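Local coordinates for probable arabinosyltransferase C (Mycobacterium tuberculosis, PDB 3PTY), which probably polymerises arabinose into the arabinan of cell-wall arabinogalactan, and is represented here by its C-terminal, lectin-like carbohydrate-binding domain, at residues A[208-213]-A[328-333]. Numbering follows the deposited sequence.
Sequences WRNLRA and ASYLKD
Arg212 and Tyr330 meet through a flat group on each side: CD2 of the Tyr330 phenol lies 3.8 Å from Arg212 CZ, over one face of the guanidinium but toward its rim. The two planes are 64° apart and Arg212 NH1 comes to the edge of the ring, which makes this an oblique packing contact rather than a stack. A bend at chi2 (113°) turns the arginine chain back along its own strand, where Arg212 NE donates to Asn210 O (2.8 Å) almost within the guanidinium plane. That bond steadies the group, and NH1 also binds Trp335 O. Arginine suits the place because its other N-H bonds reach across the gap: Arg212 NH2 donates to a water (2.8 Å) that can in turn donate to Ser329 O, and NH1 weakly to another that accepts from Leu331 N. Asn210 ND2 packs 3.6 Å from Ala328 CB, a small methyl that admits the amide, and reaches Ser329 N through a third water, while OD1 is taken by Thr168 and Arg246. The Tyr330 ring also touches Val166 and Arg246, and its hydroxyl hydrogen-bonds Glu40. The strands, 8.5 Å apart and crossing at -46°, belong to different sheets, 209-214 to the antiparallel one and 322-331 to the mixed one. This is buried, water-bridged packing of sheet on sheet, and strand 322-331 runs on into Asp333 of the octyl arabinofuranoside pocket.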
ATOM      1  N   TRP A 208     -17.990   0.516  -2.786  1.00 20.10           N
ATOM      2  CA  TRP A 208     -18.703   0.792  -1.545  1.00 22.45           C
ATOM      3  C   TRP A 208     -17.869   1.646  -0.596  1.00 26.52           C
ATOM      4  O   TRP A 208     -16.662   1.448  -0.461  1.00 21.15           O
ATOM      5  CB  TRP A 208     -19.065  -0.513  -0.838  1.00 23.56           C
ATOM      6  CG  TRP A 208     -20.160  -1.290  -1.508  1.00 22.74           C
ATOM      7  CD1 TRP A 208     -20.021  -2.445  -2.224  1.00 26.05           C
ATOM      8  CD2 TRP A 208     -21.560  -0.979  -1.514  1.00 18.40           C
ATOM      9  NE1 TRP A 208     -21.245  -2.866  -2.679  1.00 24.56           N
ATOM     10  CE2 TRP A 208     -22.207  -1.990  -2.257  1.00 24.39           C
ATOM     11  CE3 TRP A 208     -22.329   0.056  -0.969  1.00 20.49           C
ATOM     12  CZ2 TRP A 208     -23.585  -1.996  -2.472  1.00 24.02           C
ATOM     13  CZ3 TRP A 208     -23.698   0.050  -1.180  1.00 23.44           C
ATOM     14  CH2 TRP A 208     -24.314  -0.971  -1.927  1.00 27.71           C
ATOM     15  N   ARG A 209     -18.512   2.601   0.065  1.00 20.22           N
ATOM     16  CA  ARG A 209     -17.823   3.383   1.085  1.00 17.91           C
ATOM     17  C   ARG A 209     -18.844   4.000   2.015  1.00 20.80           C
ATOM     18  O   ARG A 209     -20.045   3.876   1.786  1.00 21.36           O
ATOM     19  CB  ARG A 209     -16.934   4.463   0.460  1.00 20.36           C
ATOM     20  CG  ARG A 209     -17.696   5.561  -0.282  1.00 22.20           C
ATOM     21  CD  ARG A 209     -17.474   5.445  -1.765  1.00 26.13           C
ATOM     22  NE  ARG A 209     -17.991   6.582  -2.520  1.00 24.64           N
ATOM     23  CZ  ARG A 209     -18.525   6.462  -3.729  1.00 22.48           C
ATOM     24  NH1 ARG A 209     -18.612   5.263  -4.295  1.00 18.80           N
ATOM     25  NH2 ARG A 209     -18.978   7.525  -4.370  1.00 25.03           N
ATOM     26  N   ASN A 210     -18.365   4.657   3.065  1.00 16.43           N
ATOM     27  CA  ASN A 210     -19.248   5.255   4.048  1.00 19.24           C
ATOM     28  C   ASN A 210     -19.355   6.762   3.881  1.00 23.42           C
ATOM     29  O   ASN A 210     -18.394   7.484   4.131  1.00 21.10           O
ATOM     30  CB  ASN A 210     -18.773   4.903   5.464  1.00 16.69           C
ATOM     31  CG  ASN A 210     -18.975   3.436   5.784  1.00 22.10           C
ATOM     32  OD1 ASN A 210     -20.064   2.903   5.593  1.00 22.52           O
ATOM     33  ND2 ASN A 210     -17.926   2.772   6.253  1.00 18.43           N
ATOM     34  N   LEU A 211     -20.523   7.230   3.443  1.00 19.16           N
ATOM     35  CA  LEU A 211     -20.807   8.661   3.402  1.00 17.86           C
ATOM     36  C   LEU A 211     -21.064   9.125   4.830  1.00 18.98           C
ATOM     37  O   LEU A 211     -21.682   8.403   5.609  1.00 20.13           O
ATOM     38  CB  LEU A 211     -22.038   8.946   2.536  1.00 17.62           C
ATOM     39  CG  LEU A 211     -22.081   8.346   1.126  1.00 20.43           C
ATOM     40  CD1 LEU A 211     -23.429   8.632   0.475  1.00 19.69           C
ATOM     41  CD2 LEU A 211     -20.942   8.873   0.269  1.00 22.22           C
ATOM     42  N   ARG A 212     -20.591  10.321   5.179  1.00 19.72           N
ATOM     43  CA  ARG A 212     -20.727  10.801   6.554  1.00 19.56           C
ATOM     44  C   ARG A 212     -21.296  12.204   6.623  1.00 21.94           C
ATOM     45  O   ARG A 212     -20.883  13.096   5.879  1.00 21.92           O
ATOM     46  CB  ARG A 212     -19.390  10.778   7.311  1.00 25.13           C
ATOM     47  CG  ARG A 212     -18.603   9.479   7.213  1.00 26.56           C
ATOM     48  CD  ARG A 212     -17.314   9.682   6.425  1.00 23.59           C
ATOM     49  NE  ARG A 212     -16.663   8.417   6.076  1.00 23.94           N
ATOM     50  CZ  ARG A 212     -15.507   8.003   6.583  1.00 22.56           C
ATOM     51  NH1 ARG A 212     -14.857   8.760   7.460  1.00 16.27           N
ATOM     52  NH2 ARG A 212     -14.988   6.843   6.190  1.00 21.52           N
ATOM     53  N   ALA A 213     -22.235  12.386   7.543  1.00 18.70           N
ATOM     54  CA  ALA A 213     -22.829  13.688   7.811  1.00 20.61           C
ATOM     55  C   ALA A 213     -22.763  13.929   9.315  1.00 22.85           C
ATOM     56  O   ALA A 213     -23.284  13.134  10.092  1.00 24.63           O
ATOM     57  CB  ALA A 213     -24.281  13.704   7.330  1.00 21.40           C
ATOM     58  N   ALA A 328     -15.943  -1.228   8.862  1.00 17.38           N
ATOM     59  CA  ALA A 328     -16.161   0.212   8.831  1.00 16.59           C
ATOM     60  C   ALA A 328     -15.329   0.870   9.926  1.00 17.29           C
ATOM     61  O   ALA A 328     -15.286   0.386  11.051  1.00 16.86           O
ATOM     62  CB  ALA A 328     -17.642   0.525   9.020  1.00 14.65           C
ATOM     63  N   SER A 329     -14.658   1.970   9.607  1.00 16.07           N
ATOM     64  CA  SER A 329     -13.904   2.686  10.628  1.00 18.74           C
ATOM     65  C   SER A 329     -13.823   4.178  10.312  1.00 20.69           C
ATOM     66  O   SER A 329     -14.013   4.585   9.166  1.00 19.66           O
ATOM     67  CB  SER A 329     -12.492   2.104  10.760  1.00 16.85           C
ATOM     68  OG  SER A 329     -11.717   2.431   9.619  1.00 20.73           O
ATOM     69  N   TYR A 330     -13.514   4.977  11.334  1.00 16.19           N
ATOM     70  CA  TYR A 330     -13.511   6.435  11.226  1.00 20.61           C
ATOM     71  C   TYR A 330     -12.378   6.995  12.069  1.00 22.28           C
ATOM     72  O   TYR A 330     -12.106   6.490  13.151  1.00 23.61           O
ATOM     73  CB  TYR A 330     -14.848   7.002  11.735  1.00 16.88           C
ATOM     74  CG  TYR A 330     -16.032   6.250  11.172  1.00 22.20           C
ATOM     75  CD1 TYR A 330     -16.509   5.112  11.798  1.00 19.97           C
ATOM     76  CD2 TYR A 330     -16.654   6.662   9.997  1.00 19.42           C
ATOM     77  CE1 TYR A 330     -17.578   4.403  11.282  1.00 18.66           C
ATOM     78  CE2 TYR A 330     -17.734   5.951   9.469  1.00 21.50           C
ATOM     79  CZ  TYR A 330     -18.186   4.826  10.120  1.00 20.11           C
ATOM     80  OH  TYR A 330     -19.247   4.103   9.619  1.00 21.72           O
ATOM     81  N   LEU A 331     -11.721   8.042  11.584  1.00 17.28           N
ATOM     82  CA  LEU A 331     -10.659   8.687  12.358  1.00 17.83           C
ATOM     83  C   LEU A 331     -11.250   9.780  13.249  1.00 22.79           C
ATOM     84  O   LEU A 331     -11.785  10.768  12.753  1.00 22.95           O
ATOM     85  CB  LEU A 331      -9.615   9.297  11.420  1.00 19.47           C
ATOM     86  CG  LEU A 331      -8.412   9.957  12.094  1.00 24.92           C
ATOM     87  CD1 LEU A 331      -7.628   8.927  12.912  1.00 24.45           C
ATOM     88  CD2 LEU A 331      -7.514  10.628  11.055  1.00 20.74           C
ATOM     89  N   LYS A 332     -11.144   9.604  14.564  1.00 19.82           N
ATOM     90  CA  LYS A 332     -11.682  10.570  15.533  1.00 24.64           C
ATOM     91  C   LYS A 332     -11.237  12.028  15.297  1.00 25.53           C
ATOM     92  O   LYS A 332     -12.018  12.973  15.491  1.00 28.27           O
ATOM     93  CB  LYS A 332     -11.294  10.133  16.947  1.00 33.43           C
ATOM     94  CG  LYS A 332     -11.748  11.068  18.044  1.00 48.52           C
ATOM     95  CD  LYS A 332     -11.437  10.493  19.421  1.00 54.16           C
ATOM     96  CE  LYS A 332      -9.942  10.313  19.617  1.00 62.22           C
ATOM     97  NZ  LYS A 332      -9.591  10.164  21.059  1.00 66.95           N
ATOM     98  N   ASP A 333      -9.987  12.203  14.877  1.00 20.80           N
ATOM     99  CA  ASP A 333      -9.402  13.530  14.639  1.00 35.49           C
ATOM    100  C   ASP A 333      -9.914  14.248  13.387  1.00 42.73           C
ATOM    101  O   ASP A 333      -9.786  15.468  13.274  1.00 39.67           O
ATOM    102  CB  ASP A 333      -7.882  13.426  14.554  1.00 39.49           C
ATOM    103  CG  ASP A 333      -7.286  12.714  15.748  1.00 44.00           C
ATOM    104  OD1 ASP A 333      -7.094  11.481  15.665  1.00 38.08           O
ATOM    105  OD2 ASP A 333      -7.035  13.386  16.771  1.00 44.80           O
TER
HETATM  106  O   HOH W   1     -15.247   3.464   6.912  1.00 20.82           O
HETATM  107  O   HOH W   2     -12.579   6.426   7.565  1.00 20.05           O
HETATM  108  O   HOH W   3     -12.413   9.429   9.179  1.00 20.26           O